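Local coordinates for nisin biosynthesis protein NisC (Lactococcus lactis subsp. lactis, PDB 2G02) that probably closes the thioether rings of the lantibiotic nisin as a zinc-dependent cyclase, adding cysteine thiols to dehydrated residues of the precursor peptide, at residues E119-F124 / I160-F165; L126-P131 / S183-S188; L251-L256 / R268-I273; K303-L308 / L341-F346. All coordinates share one frame; numbering follows the deposited sequence.

Contact 1 of 4, residues E119-F124 / I160-F165; sequences EKIEGF and ILIINF
The helical bond from Phe-165 N to Leu-161 O, 3.1 Å long, fixes one turn apart the two residues that face Ile-121, but no polar bond runs between 119-124 and 160-165. The contact is built from hydrocarbon. Ile-121 is its central residue, touching Leu-161, Ile-162 and Phe-165. One arm, CG1-CD1, passes over the Phe-165 ring and ends on Leu-161, which it meets tip to tip with Ile-121 CD1 3.8 Å from Leu-161 CG. On the way, CG1 stands over the centre of the Phe-165 ring, 4.2 Å from the centroid and 11° off the normal, a CH-pi contact. The CG2 branch reaches the rim of the same ring at Phe-165 CD1, 4.0 Å away.

Phe-165 has its CG anti to the backbone N (chi1 179°), which sends the ring toward segment 119-124, where it meets a second aromatic. There it forms a T-shaped pair: its edge points at the face of Phe-124, with centroids 4.8 Å apart and planes at 80°. Phe-165 CZ sits above the centre of the Phe-124 ring. The closest atoms are Phe-124 CD2 and Phe-165 CE1, at 3.4 Å. Phe-124 lies just beyond the end of its helix, where Gly-123 leaves the helical conformation.

The contact joins the C-terminal end of helix 100-122 to helix 156-168 at the surface of the helical fold. Helix 140-147 packs against both through Leu-140, which touches Ile-121 and Phe-165.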
loop_
_atom_site.group_PDB
_atom_site.type_symbol
_atom_site.label_atom_id
_atom_site.label_comp_id
_atom_site.label_asym_id
_atom_site.label_seq_id
_atom_site.Cartn_x
_atom_site.Cartn_y
_atom_site.Cartn_z
ATOM N N GLU A 119 1.047 -12.600 -18.168
ATOM C CA GLU A 119 0.123 -13.728 -18.192
ATOM C C GLU A 119 -1.244 -13.413 -17.570
ATOM O O GLU A 119 -2.257 -13.900 -18.036
ATOM C CB GLU A 119 0.766 -14.953 -17.529
ATOM C CG GLU A 119 -0.061 -16.228 -17.575
ATOM C CD GLU A 119 -0.366 -16.687 -18.992
ATOM O OE1 GLU A 119 0.326 -16.256 -19.946
ATOM O OE2 GLU A 119 -1.306 -17.495 -19.149
ATOM N N LYS A 120 -1.279 -12.590 -16.532
ATOM C CA LYS A 120 -2.553 -12.227 -15.903
ATOM C C LYS A 120 -3.397 -11.302 -16.775
ATOM O O LYS A 120 -4.620 -11.410 -16.780
ATOM C CB LYS A 120 -2.331 -11.582 -14.533
ATOM C CG LYS A 120 -3.545 -11.692 -13.601
ATOM C CD LYS A 120 -3.571 -13.043 -12.820
ATOM C CE LYS A 120 -4.822 -13.186 -11.913
ATOM N NZ LYS A 120 -5.233 -11.906 -11.204
ATOM N N ILE A 121 -2.747 -10.397 -17.499
ATOM C CA ILE A 121 -3.458 -9.482 -18.395
ATOM C C ILE A 121 -4.035 -10.211 -19.618
ATOM O O ILE A 121 -5.157 -9.923 -20.045
ATOM C CB ILE A 121 -2.576 -8.274 -18.821
ATOM C CG1 ILE A 121 -2.334 -7.358 -17.616
ATOM C CG2 ILE A 121 -3.217 -7.509 -19.979
ATOM C CD1 ILE A 121 -1.396 -6.209 -17.877
ATOM N N GLU A 122 -3.280 -11.171 -20.153
ATOM C CA GLU A 122 -3.743 -11.959 -21.292
ATOM C C GLU A 122 -5.025 -12.710 -20.981
ATOM O O GLU A 122 -5.959 -12.709 -21.782
ATOM C CB GLU A 122 -2.674 -12.954 -21.747
ATOM C CG GLU A 122 -1.750 -12.430 -22.839
ATOM C CD GLU A 122 -2.418 -12.315 -24.218
ATOM O OE1 GLU A 122 -3.612 -12.665 -24.362
ATOM O OE2 GLU A 122 -1.730 -11.874 -25.170
ATOM N N GLY A 123 -5.066 -13.340 -19.812
ATOM C CA GLY A 123 -6.181 -14.210 -19.454
ATOM C C GLY A 123 -7.340 -13.528 -18.754
ATOM O O GLY A 123 -8.255 -14.198 -18.274
ATOM N N PHE A 124 -7.312 -12.199 -18.714
ATOM C CA PHE A 124 -8.281 -11.417 -17.955
ATOM C C PHE A 124 -9.706 -11.394 -18.562
ATOM O O PHE A 124 -9.879 -11.041 -19.728
ATOM C CB PHE A 124 -7.714 -10.001 -17.780
ATOM C CG PHE A 124 -8.653 -9.034 -17.142
ATOM C CD1 PHE A 124 -8.958 -9.125 -15.790
ATOM C CD2 PHE A 124 -9.204 -8.004 -17.884
ATOM C CE1 PHE A 124 -9.816 -8.222 -15.188
ATOM C CE2 PHE A 124 -10.059 -7.097 -17.295
ATOM C CZ PHE A 124 -10.367 -7.206 -15.930
ATOM N N ILE A 160 3.943 0.328 -19.152
ATOM C CA ILE A 160 2.889 0.934 -19.957
ATOM C C ILE A 160 1.781 -0.061 -20.269
ATOM O O ILE A 160 0.639 0.322 -20.538
ATOM C CB ILE A 160 3.469 1.482 -21.272
ATOM C CG1 ILE A 160 4.449 2.614 -20.988
ATOM C CG2 ILE A 160 2.381 1.985 -22.200
ATOM C CD1 ILE A 160 5.596 2.646 -22.009
ATOM N N LEU A 161 2.116 -1.344 -20.262
ATOM C CA LEU A 161 1.117 -2.357 -20.500
ATOM C C LEU A 161 0.116 -2.325 -19.352
ATOM O O LEU A 161 -1.098 -2.366 -19.580
ATOM C CB LEU A 161 1.767 -3.726 -20.617
ATOM C CG LEU A 161 0.802 -4.909 -20.664
ATOM C CD1 LEU A 161 0.187 -5.019 -22.063
ATOM C CD2 LEU A 161 1.526 -6.206 -20.288
ATOM N N ILE A 162 0.648 -2.241 -18.129
ATOM C CA ILE A 162 -0.116 -2.201 -16.908
ATOM C C ILE A 162 -0.876 -0.879 -16.776
ATOM O O ILE A 162 -2.058 -0.853 -16.409
ATOM C CB ILE A 162 0.844 -2.314 -15.696
ATOM C CG1 ILE A 162 1.542 -3.672 -15.682
ATOM C CG2 ILE A 162 0.117 -2.063 -14.385
ATOM C CD1 ILE A 162 2.604 -3.804 -14.618
ATOM N N ILE A 163 -0.178 0.217 -17.050
ATOM C CA ILE A 163 -0.766 1.553 -16.995
ATOM C C ILE A 163 -1.983 1.639 -17.910
ATOM O O ILE A 163 -3.061 2.078 -17.468
ATOM C CB ILE A 163 0.305 2.640 -17.319
ATOM C CG1 ILE A 163 1.171 2.894 -16.080
ATOM C CG2 ILE A 163 -0.311 3.957 -17.837
ATOM C CD1 ILE A 163 2.536 3.478 -16.418
ATOM N N ASN A 164 -1.829 1.200 -19.165
ATOM C CA ASN A 164 -2.964 1.210 -20.098
ATOM C C ASN A 164 -4.090 0.334 -19.597
ATOM O O ASN A 164 -5.254 0.704 -19.693
ATOM C CB ASN A 164 -2.568 0.784 -21.521
ATOM C CG ASN A 164 -1.680 1.806 -22.216
ATOM O OD1 ASN A 164 -1.700 2.999 -21.879
ATOM N ND2 ASN A 164 -0.886 1.345 -23.188
ATOM N N PHE A 165 -3.737 -0.823 -19.058
ATOM C CA PHE A 165 -4.724 -1.766 -18.560
ATOM C C PHE A 165 -5.542 -1.153 -17.421
ATOM O O PHE A 165 -6.775 -1.154 -17.469
ATOM C CB PHE A 165 -4.033 -3.044 -18.108
ATOM C CG PHE A 165 -4.960 -4.059 -17.549
ATOM C CD1 PHE A 165 -5.725 -4.859 -18.395
ATOM C CD2 PHE A 165 -5.070 -4.224 -16.172
ATOM C CE1 PHE A 165 -6.593 -5.805 -17.883
ATOM C CE2 PHE A 165 -5.937 -5.163 -15.647
ATOM C CZ PHE A 165 -6.705 -5.965 -16.511
#

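Contact 2 of 4, residues L126-P131 / S183-S188; sequences LENITP and SENQMS
Thr-130 and Asn-185 supply the polar part of this contact. Thr-130 OG1 donates to Asn-185 O over 2.9 Å, meeting the carbonyl at a C=O...donor angle of 155° and tilted 16° from its plane. With OG1 trans to the Thr-130 backbone N (chi1 -180°), the hydroxyl projects across to the other segment, whose backbone comes close here: the CA atoms of Thr-130 and Asn-185 are 5.3 Å apart.

Van der Waals contact follows beside it. Asn-185 lies along the backbone of 128-129, its CB 3.3 Å from Ile-129 O. Although Asn-185 ND2 is 3.5 Å from the same oxygen, the angle is too poor for a hydrogen bond.

The apolar part is Pro-131 with Met-187. The thioether chain bends at chi3, bringing the terminal methyl beside the proline: Met-187 CE is 3.8 Å from Pro-131 CG, and Met-187 SD is 4.1 Å from Pro-131 CB. Met-187 also touches His-206, its side chain about 10 Å from the bound zinc ion.

Both segments lie in connecting regions, and 183-185 form a short 3-10 turn. Residues 126-131 run between helices 100-122 and 140-147, where Asp-133 accepts from Thr-130 N. Residues 183-188 lead to helix 189-194, with Ser-188 at its N-cap position.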
loop_
_atom_site.group_PDB
_atom_site.type_symbol
_atom_site.label_atom_id
_atom_site.label_comp_id
_atom_site.label_asym_id
_atom_site.label_seq_id
_atom_site.Cartn_x
_atom_site.Cartn_y
_atom_site.Cartn_z
ATOM N N LEU A 126 -13.170 -9.444 -18.064
ATOM C CA LEU A 126 -13.738 -8.243 -17.459
ATOM C C LEU A 126 -15.064 -8.414 -16.697
ATOM O O LEU A 126 -15.288 -7.736 -15.705
ATOM C CB LEU A 126 -13.848 -7.126 -18.502
ATOM C CG LEU A 126 -14.559 -5.812 -18.157
ATOM C CD1 LEU A 126 -13.880 -5.113 -17.008
ATOM C CD2 LEU A 126 -14.576 -4.914 -19.377
ATOM N N GLU A 127 -15.960 -9.286 -17.136
ATOM C CA GLU A 127 -17.162 -9.477 -16.312
ATOM C C GLU A 127 -16.943 -10.528 -15.213
ATOM O O GLU A 127 -17.894 -11.078 -14.642
ATOM C CB GLU A 127 -18.481 -9.621 -17.110
ATOM C CG GLU A 127 -18.369 -10.071 -18.561
ATOM C CD GLU A 127 -18.438 -11.582 -18.721
ATOM O OE1 GLU A 127 -17.832 -12.290 -17.882
ATOM O OE2 GLU A 127 -19.089 -12.059 -19.686
ATOM N N ASN A 128 -15.665 -10.762 -14.909
ATOM C CA ASN A 128 -15.254 -11.484 -13.705
ATOM C C ASN A 128 -14.318 -10.653 -12.824
ATOM O O ASN A 128 -13.603 -11.187 -11.959
ATOM C CB ASN A 128 -14.609 -12.823 -14.062
ATOM C CG ASN A 128 -15.627 -13.939 -14.254
ATOM O OD1 ASN A 128 -16.810 -13.800 -13.924
ATOM N ND2 ASN A 128 -15.163 -15.063 -14.787
ATOM N N ILE A 129 -14.332 -9.339 -13.041
ATOM C CA ILE A 129 -13.433 -8.421 -12.333
ATOM C C ILE A 129 -13.645 -8.437 -10.808
ATOM O O ILE A 129 -14.765 -8.311 -10.305
ATOM C CB ILE A 129 -13.495 -6.980 -12.922
ATOM C CG1 ILE A 129 -12.383 -6.093 -12.325
ATOM C CG2 ILE A 129 -14.896 -6.379 -12.764
ATOM C CD1 ILE A 129 -12.221 -4.758 -13.016
ATOM N N THR A 130 -12.536 -8.612 -10.098
ATOM C CA THR A 130 -12.508 -8.716 -8.649
ATOM C C THR A 130 -11.281 -7.920 -8.146
ATOM O O THR A 130 -10.275 -7.825 -8.861
ATOM C CB THR A 130 -12.415 -10.198 -8.241
ATOM O OG1 THR A 130 -12.395 -10.310 -6.814
ATOM C CG2 THR A 130 -11.161 -10.865 -8.835
ATOM N N PRO A 131 -11.352 -7.338 -6.925
ATOM C CA PRO A 131 -10.261 -6.407 -6.557
ATOM C C PRO A 131 -8.809 -6.930 -6.669
ATOM O O PRO A 131 -7.948 -6.171 -7.114
ATOM C CB PRO A 131 -10.633 -5.960 -5.140
ATOM C CG PRO A 131 -12.129 -6.171 -5.071
ATOM C CD PRO A 131 -12.369 -7.426 -5.860
ATOM N N SER A 183 -21.646 -8.641 -7.205
ATOM C CA SER A 183 -21.791 -9.155 -5.836
ATOM C C SER A 183 -21.064 -10.478 -5.583
ATOM O O SER A 183 -20.506 -10.698 -4.504
ATOM C CB SER A 183 -23.269 -9.324 -5.503
ATOM O OG SER A 183 -23.445 -9.515 -4.116
ATOM N N GLU A 184 -21.084 -11.353 -6.586
ATOM C CA GLU A 184 -20.437 -12.661 -6.496
ATOM C C GLU A 184 -18.917 -12.557 -6.655
ATOM O O GLU A 184 -18.198 -13.518 -6.408
ATOM C CB GLU A 184 -21.045 -13.647 -7.517
ATOM C CG GLU A 184 -20.765 -13.335 -9.011
ATOM C CD GLU A 184 -21.885 -12.553 -9.720
ATOM O OE1 GLU A 184 -22.533 -11.692 -9.078
ATOM O OE2 GLU A 184 -22.104 -12.795 -10.934
ATOM N N ASN A 185 -18.449 -11.384 -7.077
ATOM C CA ASN A 185 -17.017 -11.124 -7.270
ATOM C C ASN A 185 -16.351 -10.404 -6.076
ATOM O O ASN A 185 -15.174 -10.044 -6.142
ATOM C CB ASN A 185 -16.766 -10.319 -8.560
ATOM C CG ASN A 185 -17.030 -11.117 -9.838
ATOM O OD1 ASN A 185 -16.809 -12.331 -9.911
ATOM N ND2 ASN A 185 -17.476 -10.408 -10.871
ATOM N N GLN A 186 -17.109 -10.186 -5.002
ATOM C CA GLN A 186 -16.571 -9.579 -3.785
ATOM C C GLN A 186 -15.575 -10.535 -3.118
ATOM O O GLN A 186 -15.654 -11.745 -3.304
ATOM C CB GLN A 186 -17.692 -9.161 -2.835
ATOM C CG GLN A 186 -18.699 -8.157 -3.439
ATOM C CD GLN A 186 -18.181 -6.720 -3.494
ATOM O OE1 GLN A 186 -17.511 -6.256 -2.579
ATOM N NE2 GLN A 186 -18.502 -6.012 -4.565
ATOM N N MET A 187 -14.614 -9.974 -2.383
ATOM C CA MET A 187 -13.498 -10.739 -1.815
ATOM C C MET A 187 -13.910 -11.751 -0.746
ATOM O O MET A 187 -13.243 -12.770 -0.571
ATOM C CB MET A 187 -12.450 -9.794 -1.239
ATOM C CG MET A 187 -11.494 -9.238 -2.267
ATOM S SD MET A 187 -10.431 -7.980 -1.557
ATOM C CE MET A 187 -11.593 -6.631 -1.349
ATOM N N SER A 188 -14.995 -11.461 -0.030
ATOM C CA SER A 188 -15.456 -12.336 1.055
ATOM C C SER A 188 -16.969 -12.543 1.070
ATOM O O SER A 188 -17.725 -11.752 0.495
ATOM C CB SER A 188 -14.964 -11.834 2.419
ATOM O OG SER A 188 -15.566 -10.604 2.769
#

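Contact 3 of 4, residues L251-L256 / R268-I273; sequences LWKDGL and REASFI
The approach to strand 255-256, a short strand paired antiparallel with 200-201, is crossed here by the loop that follows helix 258-263. The touching parts, 251-254 and 268-273, run at 96° to each other, and Lys-253 and Ile-273 make most of the contact between them.

Lys-253 lays its chain along Ala-270, with Lys-253 CD 3.6 Å from Ala-270 CB. Bends at chi3 and chi4 (-69° and -93°) then turn the ammonium toward Arg-268, where Lys-253 NZ donates to Arg-268 O, the nitrogen lying almost on the extension of the carbonyl bond. The modelled 2.5 Å between Lys-253 NZ and Arg-268 O is very short, so the exact length is doubtful. The same nitrogen forms a salt bridge with Glu-260 on helix 258-263.

Ile-273 sets its CG2 methyl against segment 251-256, 3.4 Å from Trp-252 O and 4.1 Å from Leu-251 CD2. The Trp-252 side chain leaves the contact, its NE1 hydrogen-bonded to Tyr-239 O.

A water molecule bridges the two backbones. It accepts from Asp-254 N at 2.9 Å and donates to Phe-272 O at 3.2 Å. Asp-254 itself touches Tyr-195 and Tyr-279, and its side chain is about 9 Å from the bound zinc ion.

A single ammonium thus ties a neutral carbonyl of the loop and a carboxylate of the preceding helix to the strand approach; the nearby carboxylate would be expected to stabilise the positive charge of Lys-253.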
loop_
_atom_site.group_PDB
_atom_site.type_symbol
_atom_site.label_atom_id
_atom_site.label_comp_id
_atom_site.label_asym_id
_atom_site.label_seq_id
_atom_site.Cartn_x
_atom_site.Cartn_y
_atom_site.Cartn_z
ATOM N N LEU A 251 -15.799 12.749 3.961
ATOM C CA LEU A 251 -16.043 11.306 4.141
ATOM C C LEU A 251 -16.579 10.634 2.892
ATOM O O LEU A 251 -17.309 11.240 2.122
ATOM C CB LEU A 251 -16.964 11.026 5.325
ATOM C CG LEU A 251 -16.258 11.197 6.665
ATOM C CD1 LEU A 251 -17.265 11.528 7.762
ATOM C CD2 LEU A 251 -15.409 9.986 7.044
ATOM N N TRP A 252 -16.198 9.378 2.696
ATOM C CA TRP A 252 -16.693 8.605 1.577
ATOM C C TRP A 252 -17.088 7.239 2.071
ATOM O O TRP A 252 -16.471 6.727 2.995
ATOM C CB TRP A 252 -15.600 8.441 0.544
ATOM C CG TRP A 252 -15.316 9.646 -0.258
ATOM C CD1 TRP A 252 -15.770 9.910 -1.529
ATOM C CD2 TRP A 252 -14.464 10.750 0.104
ATOM N NE1 TRP A 252 -15.256 11.102 -1.973
ATOM C CE2 TRP A 252 -14.463 11.649 -0.992
ATOM C CE3 TRP A 252 -13.716 11.076 1.254
ATOM C CZ2 TRP A 252 -13.737 12.860 -0.978
ATOM C CZ3 TRP A 252 -12.998 12.287 1.275
ATOM C CH2 TRP A 252 -13.024 13.167 0.163
ATOM N N LYS A 253 -18.103 6.638 1.460
ATOM C CA LYS A 253 -18.434 5.244 1.745
ATOM C C LYS A 253 -17.376 4.354 1.113
ATOM O O LYS A 253 -16.664 4.787 0.206
ATOM C CB LYS A 253 -19.809 4.864 1.193
ATOM C CG LYS A 253 -20.981 5.632 1.796
ATOM C CD LYS A 253 -22.305 4.847 1.708
ATOM C CE LYS A 253 -22.818 4.706 0.290
ATOM N NZ LYS A 253 -23.756 5.807 -0.025
ATOM N N ASP A 254 -17.300 3.113 1.593
ATOM C CA ASP A 254 -16.368 2.096 1.102
ATOM C C ASP A 254 -16.661 1.676 -0.332
ATOM O O ASP A 254 -15.765 1.308 -1.087
ATOM C CB ASP A 254 -16.408 0.857 2.016
ATOM C CG ASP A 254 -15.639 1.054 3.334
ATOM O OD1 ASP A 254 -15.410 2.215 3.740
ATOM O OD2 ASP A 254 -15.261 0.041 3.972
ATOM N N GLY A 255 -17.934 1.722 -0.692
ATOM C CA GLY A 255 -18.393 1.311 -2.003
ATOM C C GLY A 255 -19.596 2.112 -2.462
ATOM O O GLY A 255 -20.446 2.508 -1.652
ATOM N N LEU A 256 -19.657 2.349 -3.771
ATOM C CA LEU A 256 -20.776 3.032 -4.395
ATOM C C LEU A 256 -21.490 2.029 -5.265
ATOM O O LEU A 256 -20.847 1.244 -5.953
ATOM C CB LEU A 256 -20.280 4.196 -5.238
ATOM C CG LEU A 256 -19.638 5.322 -4.438
ATOM C CD1 LEU A 256 -18.869 6.221 -5.376
ATOM C CD2 LEU A 256 -20.676 6.095 -3.623
ATOM N N ARG A 268 -28.260 5.679 -0.265
ATOM C CA ARG A 268 -28.258 5.018 1.049
ATOM C C ARG A 268 -26.967 5.289 1.815
ATOM O O ARG A 268 -25.892 5.383 1.217
ATOM C CB ARG A 268 -28.506 3.503 0.936
ATOM C CG ARG A 268 -29.890 3.075 0.383
ATOM C CD ARG A 268 -31.069 3.860 0.986
ATOM N NE ARG A 268 -32.338 3.124 0.929
ATOM C CZ ARG A 268 -33.111 2.990 -0.151
ATOM N NH1 ARG A 268 -32.764 3.529 -1.316
ATOM N NH2 ARG A 268 -34.241 2.300 -0.062
ATOM N N GLU A 269 -27.074 5.404 3.135
ATOM C CA GLU A 269 -25.896 5.658 3.973
ATOM C C GLU A 269 -25.244 4.383 4.531
ATOM O O GLU A 269 -25.930 3.391 4.818
ATOM C CB GLU A 269 -26.219 6.652 5.096
ATOM C CG GLU A 269 -27.245 6.184 6.110
ATOM C CD GLU A 269 -27.650 7.294 7.053
ATOM O OE1 GLU A 269 -28.225 8.306 6.577
ATOM O OE2 GLU A 269 -27.395 7.153 8.268
ATOM N N ALA A 270 -23.917 4.435 4.683
ATOM C CA ALA A 270 -23.111 3.299 5.163
ATOM C C ALA A 270 -23.393 2.899 6.622
ATOM O O ALA A 270 -23.863 3.710 7.441
ATOM C CB ALA A 270 -21.624 3.577 4.971
ATOM N N SER A 271 -23.107 1.634 6.926
ATOM C CA SER A 271 -23.189 1.129 8.287
ATOM C C SER A 271 -21.858 1.449 8.986
ATOM O O SER A 271 -21.850 1.979 10.110
ATOM C CB SER A 271 -23.467 -0.380 8.276
ATOM O OG SER A 271 -24.336 -0.752 9.327
ATOM N N PHE A 272 -20.746 1.168 8.293
ATOM C CA PHE A 272 -19.415 1.315 8.873
ATOM C C PHE A 272 -18.453 2.042 7.929
ATOM O O PHE A 272 -18.006 1.477 6.934
ATOM C CB PHE A 272 -18.852 -0.073 9.201
ATOM C CG PHE A 272 -18.007 -0.120 10.454
ATOM C CD1 PHE A 272 -18.345 -0.990 11.499
ATOM C CD2 PHE A 272 -16.866 0.688 10.588
ATOM C CE1 PHE A 272 -17.565 -1.052 12.659
ATOM C CE2 PHE A 272 -16.087 0.642 11.741
ATOM C CZ PHE A 272 -16.431 -0.233 12.780
ATOM N N ILE A 273 -18.154 3.300 8.224
ATOM C CA ILE A 273 -17.014 3.980 7.611
ATOM C C ILE A 273 -15.967 4.096 8.709
ATOM O O ILE A 273 -16.317 4.245 9.879
ATOM C CB ILE A 273 -17.380 5.379 7.032
ATOM C CG1 ILE A 273 -18.559 5.271 6.058
ATOM C CG2 ILE A 273 -16.196 6.004 6.298
ATOM C CD1 ILE A 273 -19.219 6.600 5.689
HETATM O O HOH W 1 -18.739 2.335 3.930
#

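Contact 4 of 4, residues K303-L308 / L341-F346; sequences KAEKIL and LNTKKF
Glu-305 reaches from helix 298-314 to an ST turn in the loop after helix 327-341, where Thr-343 OG1 accepts from Lys-345 N at 3.2 Å. The same hydroxyl donates to Glu-305 OE1 at 2.6 Å and meets this oxygen nearly in line with its C-O bond. The Glu-305 side chain leaves its helix with chi1 at -133°, away from a staggered position, and is extended beyond CG, which carries the carboxylate across to the turn. In Thr-343, chi1 of 176° sets OG1 opposite the backbone N of its own residue and toward the helix.

Lys-345 crosses the glutamate at about a right angle. Its CD comes within 3.2 Å of Glu-305 OE1, but the chain bends at chi4, and Lys-345 NZ stays 4.3 Å from that oxygen, beyond a salt bridge. Attraction between the charges probably still contributes.

Phe-346, at the N-cap position of helix 347-355, is sandwiched. Lys-345 CB lies over one face. Against the opposite face, off centre, Leu-308 CD2 makes a CH-pi contact, 3.9 Å from the centroid. At the edge of the ring, near its plane, the backbone oxygen Glu-305 O lies 3.7 Å from Phe-346 CZ.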
loop_
_atom_site.group_PDB
_atom_site.type_symbol
_atom_site.label_atom_id
_atom_site.label_comp_id
_atom_site.label_asym_id
_atom_site.label_seq_id
_atom_site.Cartn_x
_atom_site.Cartn_y
_atom_site.Cartn_z
ATOM N N LYS A 303 -6.782 20.375 -0.562
ATOM C CA LYS A 303 -7.888 19.598 -0.064
ATOM C C LYS A 303 -7.430 18.305 0.584
ATOM O O LYS A 303 -8.044 17.844 1.560
ATOM C CB LYS A 303 -8.900 19.298 -1.147
ATOM C CG LYS A 303 -10.103 18.627 -0.568
ATOM C CD LYS A 303 -11.270 18.591 -1.537
ATOM C CE LYS A 303 -12.373 17.681 -0.999
ATOM N NZ LYS A 303 -13.613 17.867 -1.760
ATOM N N ALA A 304 -6.362 17.722 0.043
ATOM C CA ALA A 304 -5.822 16.469 0.568
ATOM C C ALA A 304 -5.506 16.702 2.035
ATOM O O ALA A 304 -5.826 15.887 2.893
ATOM C CB ALA A 304 -4.555 16.062 -0.191
ATOM N N GLU A 305 -4.916 17.856 2.302
ATOM C CA GLU A 305 -4.553 18.258 3.641
ATOM C C GLU A 305 -5.733 18.310 4.610
ATOM O O GLU A 305 -5.638 17.827 5.732
ATOM C CB GLU A 305 -3.852 19.588 3.583
ATOM C CG GLU A 305 -2.625 19.582 4.391
ATOM C CD GLU A 305 -1.639 20.628 3.947
ATOM O OE1 GLU A 305 -0.722 20.911 4.748
ATOM O OE2 GLU A 305 -1.771 21.163 2.818
ATOM N N LYS A 306 -6.843 18.877 4.150
ATOM C CA LYS A 306 -8.068 18.966 4.930
ATOM C C LYS A 306 -8.699 17.605 5.145
ATOM O O LYS A 306 -9.269 17.356 6.194
ATOM C CB LYS A 306 -9.089 19.883 4.239
ATOM C CG LYS A 306 -8.680 21.340 4.112
ATOM C CD LYS A 306 -9.788 22.101 3.400
ATOM C CE LYS A 306 -9.293 23.374 2.725
ATOM N NZ LYS A 306 -8.791 24.405 3.688
ATOM N N ILE A 307 -8.643 16.743 4.137
ATOM C CA ILE A 307 -9.195 15.391 4.278
ATOM C C ILE A 307 -8.486 14.623 5.398
ATOM O O ILE A 307 -9.133 13.931 6.199
ATOM C CB ILE A 307 -9.112 14.598 2.964
ATOM C CG1 ILE A 307 -10.094 15.183 1.946
ATOM C CG2 ILE A 307 -9.378 13.092 3.189
ATOM C CD1 ILE A 307 -9.870 14.689 0.529
ATOM N N LEU A 308 -7.161 14.757 5.449
ATOM C CA LEU A 308 -6.342 14.022 6.396
ATOM C C LEU A 308 -6.441 14.663 7.791
ATOM O O LEU A 308 -6.572 13.963 8.806
ATOM C CB LEU A 308 -4.881 13.948 5.917
ATOM C CG LEU A 308 -3.894 13.302 6.894
ATOM C CD1 LEU A 308 -4.268 11.849 7.169
ATOM C CD2 LEU A 308 -2.480 13.417 6.365
ATOM N N LEU A 341 5.320 18.410 1.548
ATOM C CA LEU A 341 4.713 19.742 1.599
ATOM C C LEU A 341 5.349 20.696 2.604
ATOM O O LEU A 341 5.166 21.913 2.512
ATOM C CB LEU A 341 3.201 19.640 1.853
ATOM C CG LEU A 341 2.395 18.803 0.844
ATOM C CD1 LEU A 341 0.949 18.827 1.253
ATOM C CD2 LEU A 341 2.543 19.301 -0.588
ATOM N N ASN A 342 6.123 20.151 3.539
ATOM C CA ASN A 342 6.686 20.940 4.640
ATOM C C ASN A 342 5.586 21.585 5.455
ATOM O O ASN A 342 5.749 22.678 5.988
ATOM C CB ASN A 342 7.694 21.984 4.122
ATOM C CG ASN A 342 8.898 21.321 3.450
ATOM O OD1 ASN A 342 9.105 21.445 2.229
ATOM N ND2 ASN A 342 9.659 20.554 4.235
ATOM N N THR A 343 4.458 20.887 5.541
ATOM C CA THR A 343 3.338 21.364 6.316
ATOM C C THR A 343 3.564 21.075 7.799
ATOM O O THR A 343 4.259 20.131 8.157
ATOM C CB THR A 343 2.010 20.801 5.826
ATOM O OG1 THR A 343 0.975 21.245 6.703
ATOM C CG2 THR A 343 2.012 19.288 5.817
ATOM N N LYS A 344 2.995 21.910 8.659
ATOM C CA LYS A 344 3.159 21.719 10.090
ATOM C C LYS A 344 1.839 21.290 10.699
ATOM O O LYS A 344 1.767 21.007 11.881
ATOM C CB LYS A 344 3.723 22.986 10.739
ATOM C CG LYS A 344 4.989 23.511 10.036
ATOM C CD LYS A 344 5.571 24.699 10.763
ATOM C CE LYS A 344 6.432 24.231 11.936
ATOM N NZ LYS A 344 6.527 25.278 13.002
ATOM N N LYS A 345 0.819 21.191 9.850
ATOM C CA LYS A 345 -0.538 20.801 10.230
ATOM C C LYS A 345 -0.709 19.535 11.066
ATOM O O LYS A 345 -1.747 19.373 11.686
ATOM C CB LYS A 345 -1.406 20.639 8.979
ATOM C CG LYS A 345 -2.222 21.858 8.578
ATOM C CD LYS A 345 -2.692 21.679 7.136
ATOM C CE LYS A 345 -3.458 22.883 6.587
ATOM N NZ LYS A 345 -2.729 24.162 6.793
ATOM N N PHE A 346 0.269 18.635 11.072
ATOM C CA PHE A 346 0.094 17.327 11.698
ATOM C C PHE A 346 1.140 17.097 12.779
ATOM O O PHE A 346 1.240 15.993 13.350
ATOM C CB PHE A 346 0.156 16.200 10.644
ATOM C CG PHE A 346 -0.742 16.429 9.448
ATOM C CD1 PHE A 346 -2.123 16.211 9.535
ATOM C CD2 PHE A 346 -0.213 16.857 8.241
ATOM C CE1 PHE A 346 -2.961 16.437 8.448
ATOM C CE2 PHE A 346 -1.053 17.087 7.145
ATOM C CZ PHE A 346 -2.435 16.885 7.259
#

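Overall arrangement
The four contacts form two touching pairs within one lanthionine synthetase C-like, mostly helical chain. Contacts 1 and 2, with centres about 17 Å apart, interleave along the sequence: 119-124 ends helix 100-122 and 126-131 follows in the loop after it, and 160-165 precedes 183-188. They join where Phe-124 CZ packs on Ile-129 CD1, 4.2 Å away. Contacts 3 and 4 follow in series, centres about 23 Å apart, and meet through Trp-252 CH2 and Ile-307 CD1 at 3.5 Å, which links the approach to strand 255-256 with helix 298-314. Between the pairs, contacts 2 and 3 approach to about 8 Å at their nearest atoms without touching; the side chains of Met-187 and Asp-254 lie about 10 and 9 Å from the zinc ion, near the metal but not bound to it.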